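Local coordinates for conserved protein (PDB 1I36) that is of unknown function but binds NADP through a Rossmann-type domain and structurally resembles 3-hydroxyacid dehydrogenases, at residues Tyr55-Ala69 with Ala76-Ile90. The protein carries 1 engineered substitution. Numbering follows the deposited sequence.
Sequences YSCPVVISAVTPGVA and AGRHVRGIYVDINNI. With NAP (NADP nicotinamide-adenine-dinucleotide phosphate), chain C.
Val60 gives its N-H to Ile83 O and takes one from Val85 N (2.8 Å to Val60 O), the centre of five nearly straight backbone bonds that join strands 59-62 and 83-86 in parallel. At their start, water 1 donates to Tyr55 O and Cys57 O and accepts from Gly82 N.

Beyond the strands, the Asn88 amide, able to donate and accept at once, links both segments to the cofactor. Its ND2 donates in the amide plane to Ser62 OG (3.1 Å), while OD1 accepts from the ribose hydroxyl O3D of NADP (2.9 Å) and, weakly, from Val64 N. Asp86 steadies this residue: its OD1 accepts from Asn88 N in an Asx turn.

Apolar contacts fill both faces. Branched Ile61 and Val85 lie side by side; on the other face Val60 CG2 meets Val80 CG2 tip to tip. With CG anti to its carbonyl carbon (chi1 -56°), Tyr55 lays a ring face against Ala76, whose CA sits 3.7 Å from the ring centroid; a small residue permits this approach.

The pair forms a beta-alpha-beta unit with helix 69-77, whose Ala72 and Ala73 touch Tyr84, and lies between strands 2-6 and 106-112.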
ATOM      1  N   TYR A  55      -0.923   8.740  42.764  1.00 22.78           N
ATOM      2  CA  TYR A  55       0.210   9.509  42.249  1.00 23.12           C
ATOM      3  C   TYR A  55       1.520   9.166  42.893  1.00 22.17           C
ATOM      4  O   TYR A  55       2.557   9.527  42.357  1.00 21.56           O
ATOM      5  CB  TYR A  55      -0.004  11.034  42.406  1.00 21.03           C
ATOM      6  CG  TYR A  55      -1.273  11.560  41.765  1.00 23.20           C
ATOM      7  CD1 TYR A  55      -1.864  10.895  40.680  1.00 22.73           C
ATOM      8  CD2 TYR A  55      -1.875  12.739  42.223  1.00 24.37           C
ATOM      9  CE1 TYR A  55      -3.028  11.401  40.065  1.00 20.14           C
ATOM     10  CE2 TYR A  55      -3.035  13.251  41.616  1.00 22.51           C
ATOM     11  CZ  TYR A  55      -3.599  12.577  40.541  1.00 22.43           C
ATOM     12  OH  TYR A  55      -4.726  13.095  39.941  1.00 22.37           O
ATOM     13  N   SER A  56       1.479   8.565  44.079  1.00 23.20           N
ATOM     14  CA  SER A  56       2.708   8.200  44.789  1.00 26.12           C
ATOM     15  C   SER A  56       3.340   6.897  44.322  1.00 26.15           C
ATOM     16  O   SER A  56       4.475   6.590  44.701  1.00 29.16           O
ATOM     17  CB  SER A  56       2.484   8.125  46.311  1.00 25.03           C
ATOM     18  OG  SER A  56       1.785   6.940  46.654  1.00 28.53           O
ATOM     19  N   CYS A  57       2.611   6.099  43.548  1.00 28.07           N
ATOM     20  CA  CYS A  57       3.166   4.844  43.051  1.00 25.80           C
ATOM     21  C   CYS A  57       4.355   5.087  42.129  1.00 24.73           C
ATOM     22  O   CYS A  57       4.400   6.104  41.428  1.00 25.87           O
ATOM     23  CB  CYS A  57       2.105   4.058  42.307  1.00 25.77           C
ATOM     24  SG  CYS A  57       0.737   3.594  43.308  1.00 28.10           S
ATOM     25  N   PRO A  58       5.346   4.169  42.122  1.00 22.89           N
ATOM     26  CA  PRO A  58       6.522   4.339  41.253  1.00 25.05           C
ATOM     27  C   PRO A  58       6.177   4.330  39.751  1.00 22.18           C
ATOM     28  O   PRO A  58       6.947   4.840  38.933  1.00 22.75           O
ATOM     29  CB  PRO A  58       7.435   3.180  41.677  1.00 23.61           C
ATOM     30  CG  PRO A  58       6.469   2.148  42.169  1.00 25.14           C
ATOM     31  CD  PRO A  58       5.488   2.966  42.961  1.00 25.02           C
ATOM     32  N   VAL A  59       5.001   3.785  39.421  1.00 21.04           N
ATOM     33  CA  VAL A  59       4.495   3.746  38.046  1.00 20.64           C
ATOM     34  C   VAL A  59       3.015   4.132  38.100  1.00 18.72           C
ATOM     35  O   VAL A  59       2.210   3.493  38.779  1.00 20.45           O
ATOM     36  CB  VAL A  59       4.641   2.350  37.350  1.00 20.53           C
ATOM     37  CG1 VAL A  59       4.128   2.440  35.887  1.00 18.16           C
ATOM     38  CG2 VAL A  59       6.145   1.898  37.339  1.00 20.36           C
ATOM     39  N   VAL A  60       2.685   5.205  37.390  1.00 18.57           N
ATOM     40  CA  VAL A  60       1.330   5.721  37.320  1.00 16.10           C
ATOM     41  C   VAL A  60       0.926   5.697  35.844  1.00 17.68           C
ATOM     42  O   VAL A  60       1.603   6.299  35.016  1.00 16.48           O
ATOM     43  CB  VAL A  60       1.293   7.175  37.789  1.00 16.82           C
ATOM     44  CG1 VAL A  60      -0.147   7.718  37.662  1.00 18.17           C
ATOM     45  CG2 VAL A  60       1.771   7.257  39.285  1.00 18.01           C
ATOM     46  N   ILE A  61      -0.133   4.967  35.520  1.00 17.25           N
ATOM     47  CA  ILE A  61      -0.588   4.868  34.135  1.00 15.27           C
ATOM     48  C   ILE A  61      -1.907   5.630  33.966  1.00 14.83           C
ATOM     49  O   ILE A  61      -2.861   5.393  34.700  1.00 14.29           O
ATOM     50  CB  ILE A  61      -0.817   3.371  33.724  1.00 15.64           C
ATOM     51  CG1 ILE A  61       0.521   2.586  33.778  1.00 13.46           C
ATOM     52  CG2 ILE A  61      -1.404   3.297  32.322  1.00 15.51           C
ATOM     53  CD1 ILE A  61       0.343   1.074  33.636  1.00 13.03           C
ATOM     54  N   SER A  62      -1.929   6.531  32.988  1.00 14.05           N
ATOM     55  CA  SER A  62      -3.097   7.344  32.665  1.00 14.28           C
ATOM     56  C   SER A  62      -3.789   6.679  31.468  1.00 14.58           C
ATOM     57  O   SER A  62      -3.248   6.672  30.367  1.00 15.78           O
ATOM     58  CB  SER A  62      -2.653   8.752  32.253  1.00 14.50           C
ATOM     59  OG  SER A  62      -3.766   9.508  31.796  1.00 13.80           O
ATOM     60  N   ALA A  63      -4.974   6.129  31.700  1.00 14.42           N
ATOM     61  CA  ALA A  63      -5.746   5.449  30.671  1.00 14.84           C
ATOM     62  C   ALA A  63      -7.174   5.978  30.790  1.00 17.50           C
ATOM     63  O   ALA A  63      -8.086   5.285  31.269  1.00 15.84           O
ATOM     64  CB  ALA A  63      -5.709   3.938  30.908  1.00 15.25           C
ATOM     65  N   VAL A  64      -7.317   7.266  30.506  1.00 15.64           N
ATOM     66  CA  VAL A  64      -8.616   7.939  30.605  1.00 17.61           C
ATOM     67  C   VAL A  64      -9.150   8.091  29.185  1.00 19.45           C
ATOM     68  O   VAL A  64      -9.096   7.134  28.430  1.00 24.02           O
ATOM     69  CB  VAL A  64      -8.441   9.313  31.318  1.00 16.26           C
ATOM     70  CG1 VAL A  64      -8.114   9.063  32.779  1.00 16.71           C
ATOM     71  CG2 VAL A  64      -7.290  10.109  30.673  1.00 13.24           C
ATOM     72  N   THR A  65      -9.734   9.235  28.827  1.00 20.42           N
ATOM     73  CA  THR A  65     -10.201   9.422  27.446  1.00 20.01           C
ATOM     74  C   THR A  65      -9.337  10.528  26.817  1.00 18.69           C
ATOM     75  O   THR A  65      -8.712  11.317  27.535  1.00 15.81           O
ATOM     76  CB  THR A  65     -11.705   9.802  27.406  1.00 23.31           C
ATOM     77  OG1 THR A  65     -11.901  11.052  28.069  1.00 19.74           O
ATOM     78  CG2 THR A  65     -12.524   8.736  28.110  1.00 23.68           C
ATOM     79  N   PRO A  66      -9.260  10.595  25.474  1.00 16.85           N
ATOM     80  CA  PRO A  66      -8.418  11.647  24.890  1.00 16.64           C
ATOM     81  C   PRO A  66      -8.726  13.079  25.362  1.00 19.52           C
ATOM     82  O   PRO A  66      -7.805  13.875  25.589  1.00 18.15           O
ATOM     83  CB  PRO A  66      -8.668  11.493  23.391  1.00 16.35           C
ATOM     84  CG  PRO A  66      -8.820   9.982  23.256  1.00 16.63           C
ATOM     85  CD  PRO A  66      -9.768   9.679  24.433  1.00 18.47           C
ATOM     86  N   GLY A  67     -10.013  13.397  25.500  1.00 14.89           N
ATOM     87  CA  GLY A  67     -10.401  14.736  25.919  1.00 15.49           C
ATOM     88  C   GLY A  67     -10.075  15.086  27.373  1.00 17.83           C
ATOM     89  O   GLY A  67     -10.160  16.249  27.762  1.00 19.07           O
ATOM     90  N   VAL A  68      -9.648  14.097  28.148  1.00 17.28           N
ATOM     91  CA  VAL A  68      -9.348  14.266  29.580  1.00 18.42           C
ATOM     92  C   VAL A  68      -7.835  14.130  29.886  1.00 17.59           C
ATOM     93  O   VAL A  68      -7.398  14.461  30.973  1.00 14.24           O
ATOM     94  CB  VAL A  68     -10.136  13.137  30.390  1.00 21.15           C
ATOM     95  CG1 VAL A  68      -9.632  12.980  31.801  1.00 23.88           C
ATOM     96  CG2 VAL A  68     -11.634  13.459  30.397  1.00 24.96           C
ATOM     97  N   ALA A  69      -7.055  13.672  28.910  1.00 13.47           N
ATOM     98  CA  ALA A  69      -5.623  13.417  29.084  1.00 13.22           C
ATOM     99  C   ALA A  69      -4.782  14.585  29.612  1.00 13.53           C
ATOM    100  O   ALA A  69      -3.975  14.406  30.528  1.00 11.26           O
ATOM    101  CB  ALA A  69      -5.028  12.881  27.752  1.00 13.34           C
ATOM    102  N   ALA A  76      -1.977  15.169  38.016  1.00 20.62           N
ATOM    103  CA  ALA A  76      -0.974  14.213  38.471  1.00 18.04           C
ATOM    104  C   ALA A  76       0.428  14.838  38.553  1.00 18.29           C
ATOM    105  O   ALA A  76       1.195  14.567  39.489  1.00 20.30           O
ATOM    106  CB  ALA A  76      -0.979  13.010  37.536  1.00 15.46           C
ATOM    107  N   GLY A  77       0.720  15.750  37.641  1.00 18.14           N
ATOM    108  CA  GLY A  77       2.033  16.379  37.589  1.00 20.97           C
ATOM    109  C   GLY A  77       2.495  17.165  38.807  1.00 24.07           C
ATOM    110  O   GLY A  77       3.684  17.487  38.925  1.00 23.03           O
ATOM    111  N   ARG A  78       1.553  17.569  39.648  1.00 22.86           N
ATOM    112  CA  ARG A  78       1.887  18.302  40.868  1.00 26.40           C
ATOM    113  C   ARG A  78       2.420  17.332  41.921  1.00 28.60           C
ATOM    114  O   ARG A  78       2.998  17.763  42.917  1.00 31.34           O
ATOM    115  CB  ARG A  78       0.630  18.971  41.451  1.00 26.81           C
ATOM    116  CG  ARG A  78       0.140  20.164  40.691  1.00 29.21           C
ATOM    117  CD  ARG A  78      -1.203  20.645  41.209  1.00 31.51           C
ATOM    118  NE  ARG A  78      -1.722  21.597  40.252  1.00 36.01           N
ATOM    119  CZ  ARG A  78      -2.920  21.529  39.690  1.00 32.95           C
ATOM    120  NH1 ARG A  78      -3.772  20.555  39.996  1.00 28.24           N
ATOM    121  NH2 ARG A  78      -3.219  22.400  38.743  1.00 37.91           N
ATOM    122  N   HIS A  79       2.214  16.029  41.709  1.00 26.13           N
ATOM    123  CA  HIS A  79       2.615  15.026  42.673  1.00 24.39           C
ATOM    124  C   HIS A  79       3.546  13.885  42.242  1.00 27.15           C
ATOM    125  O   HIS A  79       4.420  13.462  43.003  1.00 24.55           O
ATOM    126  CB  HIS A  79       1.350  14.411  43.276  1.00 25.51           C
ATOM    127  CG  HIS A  79       0.427  15.411  43.905  1.00 30.61           C
ATOM    128  ND1 HIS A  79      -0.641  15.971  43.231  1.00 34.78           N
ATOM    129  CD2 HIS A  79       0.413  15.955  45.146  1.00 30.42           C
ATOM    130  CE1 HIS A  79      -1.274  16.814  44.030  1.00 31.22           C
ATOM    131  NE2 HIS A  79      -0.654  16.823  45.197  1.00 33.79           N
ATOM    132  N   VAL A  80       3.319  13.333  41.049  1.00 25.11           N
ATOM    133  CA  VAL A  80       4.099  12.189  40.583  1.00 23.56           C
ATOM    134  C   VAL A  80       5.594  12.434  40.556  1.00 21.65           C
ATOM    135  O   VAL A  80       6.058  13.424  39.993  1.00 24.09           O
ATOM    136  CB  VAL A  80       3.620  11.739  39.163  1.00 22.49           C
ATOM    137  CG1 VAL A  80       4.526  10.636  38.628  1.00 24.70           C
ATOM    138  CG2 VAL A  80       2.171  11.239  39.254  1.00 16.94           C
ATOM    139  N   ARG A  81       6.348  11.526  41.164  1.00 21.79           N
ATOM    140  CA  ARG A  81       7.800  11.626  41.184  1.00 23.75           C
ATOM    141  C   ARG A  81       8.409  10.370  40.547  1.00 23.87           C
ATOM    142  O   ARG A  81       9.605  10.327  40.248  1.00 22.86           O
ATOM    143  CB  ARG A  81       8.313  11.826  42.614  1.00 28.99           C
ATOM    144  CG  ARG A  81       8.124  13.255  43.126  1.00 31.33           C
ATOM    145  CD  ARG A  81       8.634  13.394  44.534  1.00 35.08           C
ATOM    146  NE  ARG A  81       8.359  14.738  45.029  1.00 38.10           N
ATOM    147  CZ  ARG A  81       9.168  15.781  44.873  1.00 39.25           C
ATOM    148  NH1 ARG A  81      10.336  15.643  44.239  1.00 34.47           N
ATOM    149  NH2 ARG A  81       8.768  16.982  45.289  1.00 39.47           N
ATOM    150  N   GLY A  82       7.562   9.377  40.299  1.00 23.31           N
ATOM    151  CA  GLY A  82       8.008   8.152  39.640  1.00 21.27           C
ATOM    152  C   GLY A  82       7.830   8.354  38.134  1.00 21.56           C
ATOM    153  O   GLY A  82       8.094   9.447  37.593  1.00 21.36           O
ATOM    154  N   ILE A  83       7.366   7.309  37.456  1.00 19.67           N
ATOM    155  CA  ILE A  83       7.118   7.380  36.014  1.00 20.91           C
ATOM    156  C   ILE A  83       5.615   7.490  35.731  1.00 17.97           C
ATOM    157  O   ILE A  83       4.792   6.812  36.338  1.00 18.55           O
ATOM    158  CB  ILE A  83       7.690   6.140  35.309  1.00 24.98           C
ATOM    159  CG1 ILE A  83       9.205   6.241  35.321  1.00 26.20           C
ATOM    160  CG2 ILE A  83       7.250   6.060  33.862  1.00 27.57           C
ATOM    161  CD1 ILE A  83       9.822   4.934  35.091  1.00 31.23           C
ATOM    162  N   TYR A  84       5.285   8.408  34.841  1.00 19.59           N
ATOM    163  CA  TYR A  84       3.907   8.656  34.418  1.00 16.32           C
ATOM    164  C   TYR A  84       3.819   8.150  32.956  1.00 13.78           C
ATOM    165  O   TYR A  84       4.543   8.616  32.074  1.00 12.35           O
ATOM    166  CB  TYR A  84       3.625  10.155  34.473  1.00 14.21           C
ATOM    167  CG  TYR A  84       2.173  10.495  34.178  1.00 13.31           C
ATOM    168  CD1 TYR A  84       1.763  10.790  32.866  1.00 14.11           C
ATOM    169  CD2 TYR A  84       1.247  10.585  35.200  1.00 15.24           C
ATOM    170  CE1 TYR A  84       0.458  11.189  32.591  1.00 15.06           C
ATOM    171  CE2 TYR A  84      -0.058  10.976  34.951  1.00 16.62           C
ATOM    172  CZ  TYR A  84      -0.445  11.283  33.638  1.00 15.84           C
ATOM    173  OH  TYR A  84      -1.720  11.687  33.399  1.00 15.06           O
ATOM    174  N   VAL A  85       2.995   7.134  32.762  1.00 11.00           N
ATOM    175  CA  VAL A  85       2.804   6.484  31.472  1.00 14.52           C
ATOM    176  C   VAL A  85       1.474   6.887  30.861  1.00 13.83           C
ATOM    177  O   VAL A  85       0.418   6.553  31.377  1.00 16.56           O
ATOM    178  CB  VAL A  85       2.856   4.961  31.655  1.00 13.94           C
ATOM    179  CG1 VAL A  85       2.849   4.254  30.310  1.00 11.14           C
ATOM    180  CG2 VAL A  85       4.138   4.591  32.435  1.00 11.44           C
ATOM    181  N   ASP A  86       1.535   7.664  29.795  1.00 13.83           N
ATOM    182  CA  ASP A  86       0.320   8.109  29.137  1.00 14.39           C
ATOM    183  C   ASP A  86       0.029   7.163  27.960  1.00 15.54           C
ATOM    184  O   ASP A  86       0.803   7.075  27.001  1.00 11.07           O
ATOM    185  CB  ASP A  86       0.443   9.564  28.683  1.00 11.49           C
ATOM    186  CG  ASP A  86      -0.902  10.132  28.201  1.00 20.21           C
ATOM    187  OD1 ASP A  86      -1.497   9.575  27.257  1.00 21.21           O
ATOM    188  OD2 ASP A  86      -1.379  11.120  28.770  1.00 20.04           O
ATOM    189  N   ILE A  87      -1.118   6.497  28.035  1.00 14.55           N
ATOM    190  CA  ILE A  87      -1.481   5.540  27.009  1.00 14.94           C
ATOM    191  C   ILE A  87      -2.735   5.985  26.250  1.00 15.48           C
ATOM    192  O   ILE A  87      -3.299   5.236  25.470  1.00 16.58           O
ATOM    193  CB  ILE A  87      -1.614   4.118  27.632  1.00 14.52           C
ATOM    194  CG1 ILE A  87      -1.379   3.039  26.583  1.00 17.75           C
ATOM    195  CG2 ILE A  87      -2.972   3.950  28.336  1.00 13.61           C
ATOM    196  CD1 ILE A  87      -1.086   1.648  27.218  1.00 19.23           C
ATOM    197  N   ASN A  88      -3.073   7.262  26.377  1.00 13.14           N
ATOM    198  CA  ASN A  88      -4.254   7.793  25.706  1.00 13.46           C
ATOM    199  C   ASN A  88      -4.058   8.056  24.206  1.00 14.00           C
ATOM    200  O   ASN A  88      -2.955   8.356  23.741  1.00 16.65           O
ATOM    201  CB  ASN A  88      -4.740   9.061  26.395  1.00 13.01           C
ATOM    202  CG  ASN A  88      -5.010   8.852  27.872  1.00 14.73           C
ATOM    203  OD1 ASN A  88      -5.946   8.162  28.246  1.00 15.22           O
ATOM    204  ND2 ASN A  88      -4.165   9.433  28.717  1.00 12.49           N
ATOM    205  N   ASN A  89      -5.146   7.976  23.454  1.00 14.37           N
ATOM    206  CA  ASN A  89      -5.053   8.228  22.018  1.00 16.25           C
ATOM    207  C   ASN A  89      -5.115   9.716  21.760  1.00 16.15           C
ATOM    208  O   ASN A  89      -6.180  10.255  21.490  1.00 14.65           O
ATOM    209  CB  ASN A  89      -6.165   7.510  21.236  1.00 22.34           C
ATOM    210  CG  ASN A  89      -6.029   7.702  19.728  1.00 28.19           C
ATOM    211  OD1 ASN A  89      -4.911   7.817  19.198  1.00 26.45           O
ATOM    212  ND2 ASN A  89      -7.171   7.783  19.033  1.00 30.41           N
ATOM    213  N   ILE A  90      -3.965  10.389  21.927  1.00 15.63           N
ATOM    214  CA  ILE A  90      -3.832  11.812  21.688  1.00 13.91           C
ATOM    215  C   ILE A  90      -2.691  12.043  20.697  1.00 12.17           C
ATOM    216  O   ILE A  90      -1.834  11.191  20.504  1.00 13.82           O
ATOM    217  CB  ILE A  90      -3.577  12.615  23.006  1.00 14.97           C
ATOM    218  CG1 ILE A  90      -2.460  11.957  23.850  1.00 13.00           C
ATOM    219  CG2 ILE A  90      -4.879  12.677  23.817  1.00 16.40           C
ATOM    220  CD1 ILE A  90      -2.039  12.799  25.099  1.00 13.24           C
TER
HETATM  221  PA  NAP C1350     -13.042   3.574  28.757  1.00 29.01           P
HETATM  222  O1A NAP C1350     -13.315   4.756  27.961  1.00 30.67           O
HETATM  223  O2A NAP C1350     -12.937   2.153  28.498  1.00 26.74           O
HETATM  224  O5B NAP C1350     -12.168   3.971  30.124  1.00 26.77           O
HETATM  225  C5B NAP C1350     -11.627   5.353  30.558  1.00 26.59           C
HETATM  226  C4B NAP C1350     -12.106   5.321  31.934  1.00 31.01           C
HETATM  227  O4B NAP C1350     -11.433   6.729  32.364  1.00 29.38           O
HETATM  228  C3B NAP C1350     -13.140   5.808  32.411  1.00 33.10           C
HETATM  229  O3B NAP C1350     -13.196   4.580  33.005  1.00 32.72           O
HETATM  230  C2B NAP C1350     -13.654   6.861  33.311  1.00 29.18           C
HETATM  231  O2B NAP C1350     -14.255   6.881  34.417  1.00 29.84           O
HETATM  232  C1B NAP C1350     -12.341   7.368  33.335  1.00 29.40           C
HETATM  233  N9A NAP C1350     -12.316   8.842  33.246  1.00 29.95           N
HETATM  234  C8A NAP C1350     -12.911   9.842  32.470  1.00 29.59           C
HETATM  235  N7A NAP C1350     -12.574  11.043  32.884  1.00 33.26           N
HETATM  236  C5A NAP C1350     -11.727  10.849  33.958  1.00 31.73           C
HETATM  237  C6A NAP C1350     -11.032  11.745  34.834  1.00 34.19           C
HETATM  238  N6A NAP C1350     -11.128  13.070  34.711  1.00 36.47           N
HETATM  239  N1A NAP C1350     -10.243  11.198  35.838  1.00 35.71           N
HETATM  240  C2A NAP C1350     -10.139   9.846  35.984  1.00 33.62           C
HETATM  241  N3A NAP C1350     -10.768   8.945  35.203  1.00 32.93           N
HETATM  242  C4A NAP C1350     -11.549   9.519  34.193  1.00 32.04           C
HETATM  243  O3  NAP C1350     -11.677   3.757  27.815  1.00 25.12           O
HETATM  244  PN  NAP C1350     -10.435   2.718  27.301  1.00 24.55           P
HETATM  245  O1N NAP C1350     -10.942   1.902  26.147  1.00 22.76           O
HETATM  246  O2N NAP C1350     -10.049   2.033  28.540  1.00 21.10           O
HETATM  247  O5D NAP C1350      -9.158   3.521  26.822  1.00 25.47           O
HETATM  248  C5D NAP C1350      -8.413   4.376  27.727  1.00 25.55           C
HETATM  249  C4D NAP C1350      -7.420   5.181  26.909  1.00 21.70           C
HETATM  250  O4D NAP C1350      -6.507   4.416  26.066  1.00 23.77           O
HETATM  251  C3D NAP C1350      -8.066   6.194  25.930  1.00 24.37           C
HETATM  252  O3D NAP C1350      -7.394   7.490  25.834  1.00 22.99           O
HETATM  253  C2D NAP C1350      -8.081   5.511  24.604  1.00 22.70           C
HETATM  254  O2D NAP C1350      -8.110   6.394  23.521  1.00 21.42           O
HETATM  255  C1D NAP C1350      -6.807   4.641  24.685  1.00 23.93           C
HETATM  256  N1N NAP C1350      -6.844   3.432  23.845  1.00 26.91           N
HETATM  257  C2N NAP C1350      -7.834   2.462  24.047  1.00 31.01           C
HETATM  258  C3N NAP C1350      -7.771   1.317  23.183  1.00 31.01           C
HETATM  259  C7N NAP C1350      -8.733   0.231  23.285  1.00 35.19           C
HETATM  260  O7N NAP C1350      -8.659  -0.759  22.534  1.00 41.16           O
HETATM  261  N7N NAP C1350      -9.737   0.249  24.199  1.00 32.67           N
HETATM  262  C4N NAP C1350      -6.748   1.234  22.213  1.00 30.86           C
HETATM  263  C5N NAP C1350      -5.805   2.188  22.036  1.00 30.93           C
HETATM  264  C6N NAP C1350      -5.850   3.286  22.855  1.00 29.24           C
HETATM  265  P2B NAP C1350     -15.905   7.003  34.240  1.00 30.68           P
HETATM  266  O1X NAP C1350     -16.459   5.708  33.720  1.00 31.35           O
HETATM  267  O2X NAP C1350     -16.261   7.280  35.606  1.00 26.78           O
HETATM  268  O3X NAP C1350     -16.127   8.048  33.262  1.00 33.56           O
HETATM  269  O   HOH W   1       5.104   8.784  41.875  1.00 37.55           O